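Local coordinates for protein aldehyde reductase YahK (Escherichia coli, PDB 1UUF) that catalyses the NADPH-dependent reduction of a wide range of aldehydes to primary alcohols as a zinc-containing member of the alcohol dehydrogenase family, at residues G27-S30 and L35-M38; E83-V88 and E168-V173; G107-S112 and E157-R162; N345-R350 and Y358-D363. One frame throughout, in Å; residues are numbered along the deposited sequence.

Contact 1: residues G27-S30 and L35-M38; sequences GAYS and LEPM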
loop_
_atom_site.group_PDB
_atom_site.type_symbol
_atom_site.label_atom_id
_atom_site.label_comp_id
_atom_site.label_asym_id
_atom_site.label_seq_id
_atom_site.Cartn_x
_atom_site.Cartn_y
_atom_site.Cartn_z
ATOM N N GLY A 27 -28.798 -21.735 -13.452
ATOM C CA GLY A 27 -28.677 -20.309 -13.212
ATOM C C GLY A 27 -29.889 -19.753 -12.495
ATOM O O GLY A 27 -30.795 -20.502 -12.124
ATOM N N ALA A 28 -29.913 -18.438 -12.306
ATOM C CA ALA A 28 -31.021 -17.783 -11.622
ATOM C C ALA A 28 -31.713 -16.762 -12.516
ATOM O O ALA A 28 -31.093 -16.183 -13.407
ATOM C CB ALA A 28 -30.514 -17.103 -10.363
ATOM N N TYR A 29 -33.002 -16.546 -12.275
ATOM C CA TYR A 29 -33.771 -15.579 -13.048
ATOM C C TYR A 29 -33.880 -14.241 -12.315
ATOM O O TYR A 29 -34.120 -13.204 -12.936
ATOM C CB TYR A 29 -35.164 -16.130 -13.358
ATOM C CG TYR A 29 -35.166 -17.259 -14.365
ATOM C CD1 TYR A 29 -35.410 -18.574 -13.974
ATOM C CD2 TYR A 29 -34.925 -17.010 -15.717
ATOM C CE1 TYR A 29 -35.416 -19.613 -14.905
ATOM C CE2 TYR A 29 -34.927 -18.040 -16.652
ATOM C CZ TYR A 29 -35.174 -19.336 -16.243
ATOM O OH TYR A 29 -35.182 -20.351 -17.172
ATOM N N SER A 30 -33.702 -14.268 -10.997
ATOM C CA SER A 30 -33.751 -13.057 -10.181
ATOM C C SER A 30 -32.872 -13.253 -8.949
ATOM O O SER A 30 -32.455 -14.370 -8.647
ATOM C CB SER A 30 -35.187 -12.740 -9.745
ATOM O OG SER A 30 -35.521 -13.393 -8.531
ATOM N N LEU A 35 -30.976 -21.082 -7.689
ATOM C CA LEU A 35 -30.487 -21.574 -8.969
ATOM C C LEU A 35 -31.344 -22.752 -9.408
ATOM O O LEU A 35 -31.712 -23.603 -8.594
ATOM C CB LEU A 35 -29.026 -22.016 -8.848
ATOM C CG LEU A 35 -27.997 -20.934 -8.515
ATOM C CD1 LEU A 35 -26.647 -21.585 -8.225
ATOM C CD2 LEU A 35 -27.884 -19.958 -9.673
ATOM N N GLU A 36 -31.660 -22.800 -10.696
ATOM C CA GLU A 36 -32.479 -23.872 -11.243
ATOM C C GLU A 36 -32.030 -24.236 -12.650
ATOM O O GLU A 36 -31.297 -23.485 -13.293
ATOM C CB GLU A 36 -33.950 -23.444 -11.272
ATOM C CG GLU A 36 -34.190 -22.149 -12.036
ATOM C CD GLU A 36 -35.650 -21.740 -12.060
ATOM O OE1 GLU A 36 -36.454 -22.430 -12.722
ATOM O OE2 GLU A 36 -35.992 -20.729 -11.413
ATOM N N PRO A 37 -32.462 -25.405 -13.146
ATOM C CA PRO A 37 -32.091 -25.850 -14.490
ATOM C C PRO A 37 -32.610 -24.909 -15.574
ATOM O O PRO A 37 -33.724 -24.390 -15.482
ATOM C CB PRO A 37 -32.735 -27.232 -14.585
ATOM C CG PRO A 37 -32.736 -27.702 -13.168
ATOM C CD PRO A 37 -33.179 -26.471 -12.425
ATOM N N MET A 38 -31.790 -24.687 -16.595
ATOM C CA MET A 38 -32.171 -23.834 -17.712
ATOM C C MET A 38 -31.300 -24.135 -18.919
ATOM O O MET A 38 -30.139 -24.522 -18.780
ATOM C CB MET A 38 -32.054 -22.349 -17.339
ATOM C CG MET A 38 -30.684 -21.904 -16.853
ATOM S SD MET A 38 -30.570 -20.106 -16.672
ATOM C CE MET A 38 -31.550 -19.828 -15.204
HETATM O O HOH W 1 -34.070 -18.862 -10.744
HETATM O O HOH W 2 -35.681 -22.988 -16.987
#

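Contact 2: residues E83-V88 and E168-V173; sequences EIVGRV and EQLAAV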
loop_
_atom_site.group_PDB
_atom_site.type_symbol
_atom_site.label_atom_id
_atom_site.label_comp_id
_atom_site.label_asym_id
_atom_site.label_seq_id
_atom_site.Cartn_x
_atom_site.Cartn_y
_atom_site.Cartn_z
ATOM N N GLU A 83 -14.412 -21.301 -12.595
ATOM C CA GLU A 83 -13.286 -22.129 -12.169
ATOM C C GLU A 83 -13.581 -23.386 -12.980
ATOM O O GLU A 83 -13.929 -24.440 -12.448
ATOM C CB GLU A 83 -13.337 -22.405 -10.663
ATOM C CG GLU A 83 -13.186 -21.144 -9.812
ATOM C CD GLU A 83 -12.915 -21.439 -8.345
ATOM O OE1 GLU A 83 -13.442 -22.447 -7.831
ATOM O OE2 GLU A 83 -12.186 -20.651 -7.704
ATOM N N ILE A 84 -13.442 -23.226 -14.293
ATOM C CA ILE A 84 -13.754 -24.247 -15.291
ATOM C C ILE A 84 -12.619 -25.103 -15.845
ATOM O O ILE A 84 -11.572 -24.588 -16.229
ATOM C CB ILE A 84 -14.436 -23.564 -16.507
ATOM C CG1 ILE A 84 -15.680 -22.803 -16.042
ATOM C CG2 ILE A 84 -14.807 -24.593 -17.571
ATOM C CD1 ILE A 84 -16.178 -21.775 -17.052
ATOM N N VAL A 85 -12.851 -26.413 -15.904
ATOM C CA VAL A 85 -11.889 -27.338 -16.495
ATOM C C VAL A 85 -12.673 -28.314 -17.360
ATOM O O VAL A 85 -13.801 -28.679 -17.031
ATOM C CB VAL A 85 -11.072 -28.123 -15.441
ATOM C CG1 VAL A 85 -10.228 -27.161 -14.630
ATOM C CG2 VAL A 85 -11.994 -28.940 -14.550
ATOM N N GLY A 86 -12.088 -28.716 -18.479
ATOM C CA GLY A 86 -12.777 -29.639 -19.361
ATOM C C GLY A 86 -11.885 -30.117 -20.484
ATOM O O GLY A 86 -10.662 -30.033 -20.390
ATOM N N ARG A 87 -12.501 -30.602 -21.556
ATOM C CA ARG A 87 -11.756 -31.107 -22.701
ATOM C C ARG A 87 -12.158 -30.386 -23.983
ATOM O O ARG A 87 -13.332 -30.090 -24.195
ATOM C CB ARG A 87 -12.000 -32.610 -22.853
ATOM C CG ARG A 87 -11.552 -33.431 -21.647
ATOM C CD ARG A 87 -11.866 -34.912 -21.824
ATOM N NE ARG A 87 -11.353 -35.721 -20.719
ATOM C CZ ARG A 87 -11.788 -35.646 -19.464
ATOM N NH1 ARG A 87 -11.255 -36.424 -18.530
ATOM N NH2 ARG A 87 -12.760 -34.801 -19.140
ATOM N N VAL A 88 -11.178 -30.103 -24.832
ATOM C CA VAL A 88 -11.446 -29.420 -26.091
ATOM C C VAL A 88 -12.217 -30.349 -27.023
ATOM O O VAL A 88 -11.811 -31.489 -27.253
ATOM C CB VAL A 88 -10.138 -28.984 -26.780
ATOM C CG1 VAL A 88 -10.445 -28.325 -28.125
ATOM C CG2 VAL A 88 -9.382 -28.013 -25.879
ATOM N N GLU A 168 -6.999 -37.681 -13.864
ATOM C CA GLU A 168 -7.697 -38.106 -12.656
ATOM C C GLU A 168 -7.822 -36.981 -11.633
ATOM O O GLU A 168 -8.639 -37.055 -10.716
ATOM C CB GLU A 168 -6.983 -39.299 -12.015
ATOM C CG GLU A 168 -5.585 -38.998 -11.502
ATOM C CD GLU A 168 -4.943 -40.195 -10.821
ATOM O OE1 GLU A 168 -4.777 -41.241 -11.485
ATOM O OE2 GLU A 168 -4.607 -40.090 -9.620
ATOM N N GLN A 169 -7.015 -35.939 -11.794
ATOM C CA GLN A 169 -7.046 -34.812 -10.867
ATOM C C GLN A 169 -7.774 -33.581 -11.392
ATOM O O GLN A 169 -7.748 -32.532 -10.754
ATOM C CB GLN A 169 -5.623 -34.412 -10.483
ATOM C CG GLN A 169 -5.021 -35.253 -9.376
ATOM C CD GLN A 169 -3.636 -34.780 -8.988
ATOM O OE1 GLN A 169 -3.170 -35.037 -7.879
ATOM N NE2 GLN A 169 -2.967 -34.095 -9.906
ATOM N N LEU A 170 -8.428 -33.707 -12.543
ATOM C CA LEU A 170 -9.135 -32.577 -13.143
ATOM C C LEU A 170 -10.047 -31.787 -12.214
ATOM O O LEU A 170 -9.982 -30.559 -12.178
ATOM C CB LEU A 170 -9.955 -33.035 -14.349
ATOM C CG LEU A 170 -9.339 -32.786 -15.723
ATOM C CD1 LEU A 170 -10.394 -33.066 -16.784
ATOM C CD2 LEU A 170 -8.853 -31.344 -15.837
ATOM N N ALA A 171 -10.905 -32.485 -11.474
ATOM C CA ALA A 171 -11.836 -31.817 -10.571
ATOM C C ALA A 171 -11.127 -30.972 -9.521
ATOM O O ALA A 171 -11.561 -29.857 -9.211
ATOM C CB ALA A 171 -12.725 -32.839 -9.886
ATOM N N ALA A 172 -10.040 -31.507 -8.972
ATOM C CA ALA A 172 -9.282 -30.804 -7.940
ATOM C C ALA A 172 -8.484 -29.634 -8.505
ATOM O O ALA A 172 -8.039 -28.759 -7.760
ATOM C CB ALA A 172 -8.356 -31.779 -7.220
ATOM N N VAL A 173 -8.297 -29.624 -9.823
ATOM C CA VAL A 173 -7.571 -28.543 -10.485
ATOM C C VAL A 173 -8.491 -27.336 -10.715
ATOM O O VAL A 173 -8.043 -26.189 -10.740
ATOM C CB VAL A 173 -7.019 -29.018 -11.854
ATOM C CG1 VAL A 173 -6.484 -27.838 -12.652
ATOM C CG2 VAL A 173 -5.925 -30.051 -11.634
#

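Contact 3: residues G107-S112 and E157-R162; sequences GCIVDS and ERYVLR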
loop_
_atom_site.group_PDB
_atom_site.type_symbol
_atom_site.label_atom_id
_atom_site.label_comp_id
_atom_site.label_asym_id
_atom_site.label_seq_id
_atom_site.Cartn_x
_atom_site.Cartn_y
_atom_site.Cartn_z
ATOM N N GLY A 107 -10.743 -19.352 -16.587
ATOM C CA GLY A 107 -10.915 -18.669 -15.316
ATOM C C GLY A 107 -11.995 -17.603 -15.362
ATOM O O GLY A 107 -13.066 -17.811 -15.940
ATOM N N CYS A 108 -11.705 -16.450 -14.765
ATOM C CA CYS A 108 -12.660 -15.343 -14.701
ATOM C C CYS A 108 -12.717 -14.467 -15.943
ATOM O O CYS A 108 -13.629 -13.650 -16.079
ATOM C CB CYS A 108 -12.336 -14.442 -13.509
ATOM S SG CYS A 108 -12.396 -15.260 -11.918
ATOM N N ILE A 109 -11.750 -14.640 -16.841
ATOM C CA ILE A 109 -11.653 -13.836 -18.062
ATOM C C ILE A 109 -11.889 -14.625 -19.342
ATOM O O ILE A 109 -11.289 -15.685 -19.533
ATOM C CB ILE A 109 -10.244 -13.226 -18.207
ATOM C CG1 ILE A 109 -9.817 -12.561 -16.898
ATOM C CG2 ILE A 109 -10.220 -12.237 -19.368
ATOM C CD1 ILE A 109 -8.359 -12.152 -16.884
ATOM N N VAL A 110 -12.753 -14.112 -20.220
ATOM C CA VAL A 110 -12.983 -14.773 -21.505
ATOM C C VAL A 110 -12.584 -13.864 -22.670
ATOM O O VAL A 110 -12.525 -14.309 -23.814
ATOM C CB VAL A 110 -14.450 -15.249 -21.692
ATOM C CG1 VAL A 110 -14.725 -16.443 -20.772
ATOM C CG2 VAL A 110 -15.420 -14.114 -21.408
ATOM N N ASP A 111 -12.300 -12.595 -22.376
ATOM C CA ASP A 111 -11.859 -11.656 -23.410
ATOM C C ASP A 111 -11.382 -10.340 -22.796
ATOM O O ASP A 111 -11.645 -10.052 -21.630
ATOM C CB ASP A 111 -12.993 -11.376 -24.410
ATOM C CG ASP A 111 -12.481 -11.104 -25.824
ATOM O OD1 ASP A 111 -11.251 -10.979 -26.007
ATOM O OD2 ASP A 111 -13.312 -11.013 -26.757
ATOM N N SER A 112 -10.641 -9.561 -23.577
ATOM C CA SER A 112 -10.157 -8.256 -23.135
ATOM C C SER A 112 -9.879 -7.429 -24.391
ATOM O O SER A 112 -9.949 -7.955 -25.504
ATOM C CB SER A 112 -8.900 -8.388 -22.264
ATOM O OG SER A 112 -7.795 -8.896 -22.985
ATOM N N GLU A 157 -8.985 -18.601 -27.835
ATOM C CA GLU A 157 -7.833 -19.335 -27.305
ATOM C C GLU A 157 -6.852 -18.545 -26.446
ATOM O O GLU A 157 -6.123 -19.140 -25.653
ATOM C CB GLU A 157 -7.056 -20.038 -28.426
ATOM C CG GLU A 157 -6.263 -19.126 -29.339
ATOM C CD GLU A 157 -5.183 -19.880 -30.104
ATOM O OE1 GLU A 157 -4.647 -19.322 -31.082
ATOM O OE2 GLU A 157 -4.864 -21.026 -29.720
ATOM N N ARG A 158 -6.821 -17.224 -26.581
ATOM C CA ARG A 158 -5.895 -16.438 -25.768
ATOM C C ARG A 158 -6.236 -16.552 -24.286
ATOM O O ARG A 158 -5.369 -16.393 -23.422
ATOM C CB ARG A 158 -5.920 -14.958 -26.177
ATOM C CG ARG A 158 -5.161 -14.040 -25.207
ATOM C CD ARG A 158 -4.987 -12.633 -25.763
ATOM N NE ARG A 158 -4.302 -11.748 -24.821
ATOM C CZ ARG A 158 -3.786 -10.566 -25.147
ATOM N NH1 ARG A 158 -3.874 -10.125 -26.396
ATOM N NH2 ARG A 158 -3.179 -9.825 -24.229
ATOM N N TYR A 159 -7.496 -16.853 -23.992
ATOM C CA TYR A 159 -7.936 -16.944 -22.608
ATOM C C TYR A 159 -8.183 -18.356 -22.104
ATOM O O TYR A 159 -8.738 -18.548 -21.023
ATOM C CB TYR A 159 -9.181 -16.074 -22.430
ATOM C CG TYR A 159 -8.968 -14.687 -22.988
ATOM C CD1 TYR A 159 -9.181 -14.417 -24.344
ATOM C CD2 TYR A 159 -8.457 -13.668 -22.188
ATOM C CE1 TYR A 159 -8.880 -13.166 -24.883
ATOM C CE2 TYR A 159 -8.153 -12.417 -22.717
ATOM C CZ TYR A 159 -8.366 -12.174 -24.063
ATOM O OH TYR A 159 -8.044 -10.944 -24.587
ATOM N N VAL A 160 -7.767 -19.344 -22.887
ATOM C CA VAL A 160 -7.928 -20.740 -22.496
ATOM C C VAL A 160 -6.570 -21.224 -22.005
ATOM O O VAL A 160 -5.551 -20.963 -22.643
ATOM C CB VAL A 160 -8.384 -21.608 -23.687
ATOM C CG1 VAL A 160 -8.450 -23.078 -23.272
ATOM C CG2 VAL A 160 -9.754 -21.139 -24.169
ATOM N N LEU A 161 -6.566 -21.923 -20.875
ATOM C CA LEU A 161 -5.334 -22.435 -20.271
ATOM C C LEU A 161 -5.169 -23.928 -20.507
ATOM O O LEU A 161 -6.150 -24.645 -20.656
ATOM C CB LEU A 161 -5.344 -22.183 -18.760
ATOM C CG LEU A 161 -5.363 -20.752 -18.212
ATOM C CD1 LEU A 161 -4.180 -19.979 -18.768
ATOM C CD2 LEU A 161 -6.673 -20.064 -18.570
ATOM N N ARG A 162 -3.922 -24.393 -20.523
ATOM C CA ARG A 162 -3.644 -25.811 -20.724
ATOM C C ARG A 162 -3.395 -26.481 -19.373
ATOM O O ARG A 162 -2.587 -25.998 -18.578
ATOM C CB ARG A 162 -2.405 -25.984 -21.611
ATOM C CG ARG A 162 -2.072 -27.433 -21.972
ATOM C CD ARG A 162 -3.160 -28.048 -22.846
ATOM N NE ARG A 162 -2.834 -29.405 -23.278
ATOM C CZ ARG A 162 -1.898 -29.705 -24.175
ATOM N NH1 ARG A 162 -1.187 -28.742 -24.747
ATOM N NH2 ARG A 162 -1.667 -30.972 -24.496
HETATM O O HOH W 3 -9.640 -17.606 -18.683
#

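Contact 4: residues N345-R350 and Y358-D363; sequences NEAYER and YRFVID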
loop_
_atom_site.group_PDB
_atom_site.type_symbol
_atom_site.label_atom_id
_atom_site.label_comp_id
_atom_site.label_asym_id
_atom_site.label_seq_id
_atom_site.Cartn_x
_atom_site.Cartn_y
_atom_site.Cartn_z
ATOM N N ASN A 345 -27.302 -24.607 -4.529
ATOM C CA ASN A 345 -27.937 -23.726 -3.552
ATOM C C ASN A 345 -27.551 -24.136 -2.132
ATOM O O ASN A 345 -27.252 -23.286 -1.294
ATOM C CB ASN A 345 -29.460 -23.762 -3.707
ATOM C CG ASN A 345 -29.920 -23.182 -5.026
ATOM O OD1 ASN A 345 -29.677 -22.008 -5.322
ATOM N ND2 ASN A 345 -30.585 -24.001 -5.829
ATOM N N GLU A 346 -27.553 -25.441 -1.872
ATOM C CA GLU A 346 -27.187 -25.956 -0.557
ATOM C C GLU A 346 -25.707 -25.691 -0.310
ATOM O O GLU A 346 -25.288 -25.440 0.818
ATOM C CB GLU A 346 -27.461 -27.463 -0.468
ATOM C CG GLU A 346 -28.923 -27.860 -0.644
ATOM C CD GLU A 346 -29.301 -28.103 -2.096
ATOM O OE1 GLU A 346 -29.161 -27.176 -2.921
ATOM O OE2 GLU A 346 -29.740 -29.230 -2.411
ATOM N N ALA A 347 -24.918 -25.751 -1.377
ATOM C CA ALA A 347 -23.485 -25.504 -1.287
ATOM C C ALA A 347 -23.234 -24.068 -0.835
ATOM O O ALA A 347 -22.393 -23.818 0.023
ATOM C CB ALA A 347 -22.826 -25.756 -2.639
ATOM N N TYR A 348 -23.973 -23.122 -1.407
ATOM C CA TYR A 348 -23.807 -21.725 -1.027
ATOM C C TYR A 348 -24.020 -21.553 0.470
ATOM O O TYR A 348 -23.227 -20.899 1.148
ATOM C CB TYR A 348 -24.794 -20.822 -1.777
ATOM C CG TYR A 348 -24.504 -20.624 -3.251
ATOM C CD1 TYR A 348 -23.214 -20.759 -3.760
ATOM C CD2 TYR A 348 -25.521 -20.248 -4.130
ATOM C CE1 TYR A 348 -22.943 -20.522 -5.114
ATOM C CE2 TYR A 348 -25.263 -20.008 -5.479
ATOM C CZ TYR A 348 -23.973 -20.148 -5.964
ATOM O OH TYR A 348 -23.720 -19.907 -7.295
ATOM N N GLU A 349 -25.093 -22.149 0.982
ATOM C CA GLU A 349 -25.418 -22.057 2.401
ATOM C C GLU A 349 -24.241 -22.500 3.262
ATOM O O GLU A 349 -23.871 -21.823 4.220
ATOM C CB GLU A 349 -26.645 -22.915 2.716
ATOM C CG GLU A 349 -27.844 -22.646 1.816
ATOM C CD GLU A 349 -28.363 -21.221 1.920
ATOM O OE1 GLU A 349 -29.273 -20.865 1.143
ATOM O OE2 GLU A 349 -27.867 -20.459 2.778
ATOM N N ARG A 350 -23.649 -23.638 2.912
ATOM C CA ARG A 350 -22.513 -24.161 3.661
ATOM C C ARG A 350 -21.287 -23.259 3.529
ATOM O O ARG A 350 -20.537 -23.076 4.487
ATOM C CB ARG A 350 -22.184 -25.579 3.187
ATOM C CG ARG A 350 -23.251 -26.607 3.552
ATOM C CD ARG A 350 -22.894 -27.997 3.049
ATOM N NE ARG A 350 -21.572 -28.419 3.505
ATOM C CZ ARG A 350 -20.942 -29.503 3.064
ATOM N NH1 ARG A 350 -21.516 -30.283 2.155
ATOM N NH2 ARG A 350 -19.729 -29.796 3.516
ATOM N N TYR A 358 -12.000 -27.691 0.944
ATOM C CA TYR A 358 -12.260 -26.283 1.229
ATOM C C TYR A 358 -12.921 -25.607 0.045
ATOM O O TYR A 358 -13.106 -24.388 0.038
ATOM C CB TYR A 358 -10.954 -25.553 1.536
ATOM C CG TYR A 358 -10.337 -25.979 2.835
ATOM C CD1 TYR A 358 -9.556 -27.128 2.917
ATOM C CD2 TYR A 358 -10.600 -25.271 4.004
ATOM C CE1 TYR A 358 -9.054 -27.565 4.139
ATOM C CE2 TYR A 358 -10.106 -25.698 5.227
ATOM C CZ TYR A 358 -9.337 -26.844 5.288
ATOM O OH TYR A 358 -8.863 -27.274 6.502
ATOM N N ARG A 359 -13.281 -26.403 -0.951
ATOM C CA ARG A 359 -13.891 -25.871 -2.156
ATOM C C ARG A 359 -14.889 -26.849 -2.745
ATOM O O ARG A 359 -14.596 -28.037 -2.884
ATOM C CB ARG A 359 -12.796 -25.590 -3.192
ATOM C CG ARG A 359 -12.601 -24.126 -3.562
ATOM C CD ARG A 359 -13.737 -23.621 -4.434
ATOM N NE ARG A 359 -13.451 -22.308 -5.013
ATOM C CZ ARG A 359 -13.419 -21.170 -4.325
ATOM N NH1 ARG A 359 -13.656 -21.171 -3.021
ATOM N NH2 ARG A 359 -13.156 -20.028 -4.946
ATOM N N PHE A 360 -16.077 -26.358 -3.078
ATOM C CA PHE A 360 -17.068 -27.212 -3.708
ATOM C C PHE A 360 -16.763 -27.216 -5.198
ATOM O O PHE A 360 -16.381 -26.189 -5.759
ATOM C CB PHE A 360 -18.488 -26.674 -3.502
ATOM C CG PHE A 360 -19.037 -26.902 -2.126
ATOM C CD1 PHE A 360 -19.240 -25.835 -1.259
ATOM C CD2 PHE A 360 -19.359 -28.184 -1.699
ATOM C CE1 PHE A 360 -19.757 -26.039 0.017
ATOM C CE2 PHE A 360 -19.878 -28.402 -0.424
ATOM C CZ PHE A 360 -20.077 -27.328 0.437
ATOM N N VAL A 361 -16.912 -28.373 -5.832
ATOM C CA VAL A 361 -16.693 -28.488 -7.266
ATOM C C VAL A 361 -17.851 -29.271 -7.863
ATOM O O VAL A 361 -18.155 -30.384 -7.433
ATOM C CB VAL A 361 -15.363 -29.197 -7.600
ATOM C CG1 VAL A 361 -15.254 -29.437 -9.105
ATOM C CG2 VAL A 361 -14.202 -28.332 -7.148
ATOM N N ILE A 362 -18.502 -28.668 -8.850
ATOM C CA ILE A 362 -19.635 -29.283 -9.524
ATOM C C ILE A 362 -19.201 -30.332 -10.544
ATOM O O ILE A 362 -18.267 -30.118 -11.318
ATOM C CB ILE A 362 -20.470 -28.217 -10.268
ATOM C CG1 ILE A 362 -20.999 -27.188 -9.272
ATOM C CG2 ILE A 362 -21.607 -28.881 -11.035
ATOM C CD1 ILE A 362 -21.373 -25.867 -9.915
ATOM N N ASP A 363 -19.884 -31.471 -10.526
ATOM C CA ASP A 363 -19.628 -32.550 -11.473
ATOM C C ASP A 363 -20.607 -32.195 -12.588
ATOM O O ASP A 363 -21.780 -32.558 -12.518
ATOM C CB ASP A 363 -20.018 -33.892 -10.852
ATOM C CG ASP A 363 -19.634 -35.074 -11.716
ATOM O OD1 ASP A 363 -19.463 -34.904 -12.942
ATOM O OD2 ASP A 363 -19.516 -36.188 -11.167
#

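Contact 1: residues G27-S30 and L35-M38
At the loop end of a two-stranded antiparallel hairpin, strands 24-27 and 36-39, Gly-27 faces Glu-36 as a hydrogen-bonded pair. Both backbone bonds form: Gly-27 N to Glu-36 O at 3.1 Å and Glu-36 N to Gly-27 O at 2.8 Å, the second nearly straight at 167°. The CA of Leu-35 adds a C-H···O contact to the same Gly-27 carbonyl, and Leu-35 CD2 lies 3.9 Å from Ala-28 CB. Past this pair the hairpin gives way to a loop, and there the end of the Tyr-29 side chain comes back beside the second strand. Met-38 has CE over one face of that ring in a CH-pi contact that is also Met-aromatic, although the exact position of CE is doubtful. At the ring's edge stands the carboxylate of Glu-36, its plane almost perpendicular, with OE2 3.4 Å from Tyr-29 CD1. One water joins Glu-36 OE2 to Tyr-29 N; a second joins Tyr-29 OH to Pro-37 O. Replacing Glu-36 with an alanine would probably leave the water on Tyr-29 N without its carboxylate partner and the ring edge less firmly held. On the buried flank, Leu-35 leans on Tyr-348 of helix 344-352.

Contact 2: residues E83-V88 and E168-V173
Leu-170 pushes its CD2 against Val-85, reaching CB at 3.9 Å, while its other methyl, CD1, lies over a face of the Arg-87 guanidinium. The motif is a short helix laid against a sheet: residues 170-173 form a single helical turn that packs on strand 84-91 of the mixed sheet in the GroES-like region, the catalytic region of zinc-containing alcohol dehydrogenases. No hydrogen bond crosses between the two segments, so the fit rests on van der Waals contact, mostly between branched apolar side chains. Val-85 and Leu-170 run past each other in opposite directions. Val-85 CG2 also comes 3.5 Å from Leu-170 O in a van der Waals contact; that carbonyl accepts its hydrogen bond from Val-173 N, at 3.0 Å, within the turn. Val-173 makes the second apolar touch, CG1 to CG1 of Val-85 at 4.3 Å, a looser approach than that of the leucine. Val-85 is thus covered by two residues three apart in sequence, as expected when one turn of helix presents successive side chains to the same strand. Around this pair, Tyr-56 of strand 49-58 and Leu-177 of helix 176-189 also touch Val-85, and Leu-103 of the next strand touches Leu-170. The turn leads toward Cys-178, a ligand of the catalytic zinc. Arg-87 keeps its chain extended from CG to NE, and this carries the flat cationic group out to the leucine, where NH2 lies 3.8 Å from Leu-170 CD1.

Contact 3: residues G107-S112 and E157-R162
Tyr-159 meets Ser-112 through its phenol: OH and Ser-112 OG are hydrogen-bonded at 2.6 Å, and either hydroxyl could be the donor. Behind that polar end the ring lies against the backbone of the other segment. Asp-111 CA sits over one face, 3.6 Å from the centroid and 14° off the normal, a CH-pi contact, with Val-110 C beside it. Ile-109 CG2 approaches obliquely, 3.6 Å from Tyr-159 CD2. The ring is thus held between the backbone of 110-111 on one face and the aliphatic part of the Arg-158 side chain, through CG, on the other. Ser-112 places OG between its backbone N and carbonyl carbon (chi1 66°), which directs the hydroxyl to the phenol. In the next shell, Asp-111 OD1 accepts from Ser-112 N at 2.9 Å, from above the carboxylate plane, and pairs with Lys-114 in a salt bridge. One water bridges Gly-107 N, Ile-109 O and Tyr-159 O, joining the two backbones at the main-chain end of the tyrosine. Val-110 and Asp-111 both face Thr-131 in a classic beta bulge, just before the Cys4 zinc site, where Ser-112 touches Cys-119 of helix 117-120. Ile-317 of helix 317-330 touches Tyr-159, and strand 161-162, following the tyrosine, pairs with strand 103-106.

Contact 4: residues N345-R350 and Y358-D363
This is a helix-on-strand contact within a beta-alpha-beta unit, in which Phe-360 of strand 359-363 is packed beneath Ala-347 and Arg-350 of helix 344-352. The two helix residues lie three apart and meet the phenylalanine in different ways. Ala-347 sets its methyl over one ring face, CB 4.0 Å from the centroid and 15° off the normal, a CH-pi contact; its carbonyl oxygen also comes to 3.4 Å from Phe-360 CE1. Arg-350 instead meets the ring at its rim. The guanidinium stands at 87° to the ring plane, so the edge of the phenylalanine points into a guanidinium face: Phe-360 CZ lies over the centre of the group, 3.5 Å from Arg-350 CZ, and Arg-350 NE lies in the plane of the ring. A bend at chi3 (54°) folds the arginine chain back to this position. Salt bridges to Glu-337 through NH1 and to Asp-355 through NE hold the cation, and probably fix the rotation of the flat group against the ring. With an alanine in place of Phe-360, the methyl of Ala-347 and the face of the guanidinium would probably both lose their cover, opening a gap between helix and strand. Ile-339 of the neighbouring parallel strand touches both Ala-347 and Phe-360. Strand 336-339, helix 344-352 and strand 359-363 together make a beta-alpha-beta crossover, whose helix packs across its two parallel strands.

How the contacts relate
All four contacts are largely buried, but contact 1, whose centre lies about 23 Å from that of the chain, also includes an exposed tyrosine, whereas contacts 2, 3 and 4 have their centres about 14 Å from it. Contacts 2, 3 and 4 reach the same mixed sheet, while contact 1 belongs to a separate hairpin. Its chemistry is that of paired strands, with backbone bonds and waters; contacts 2 and 4 join helix to strand without hydrogen bonds across, and contact 3 turns on a hydroxyl pair beside a zinc site. Contact 4 ties contact 1 to contact 2: Asn-345 OD1 probably bonds Leu-35 N, and Arg-359 NE forms a salt bridge with Glu-83 OE1.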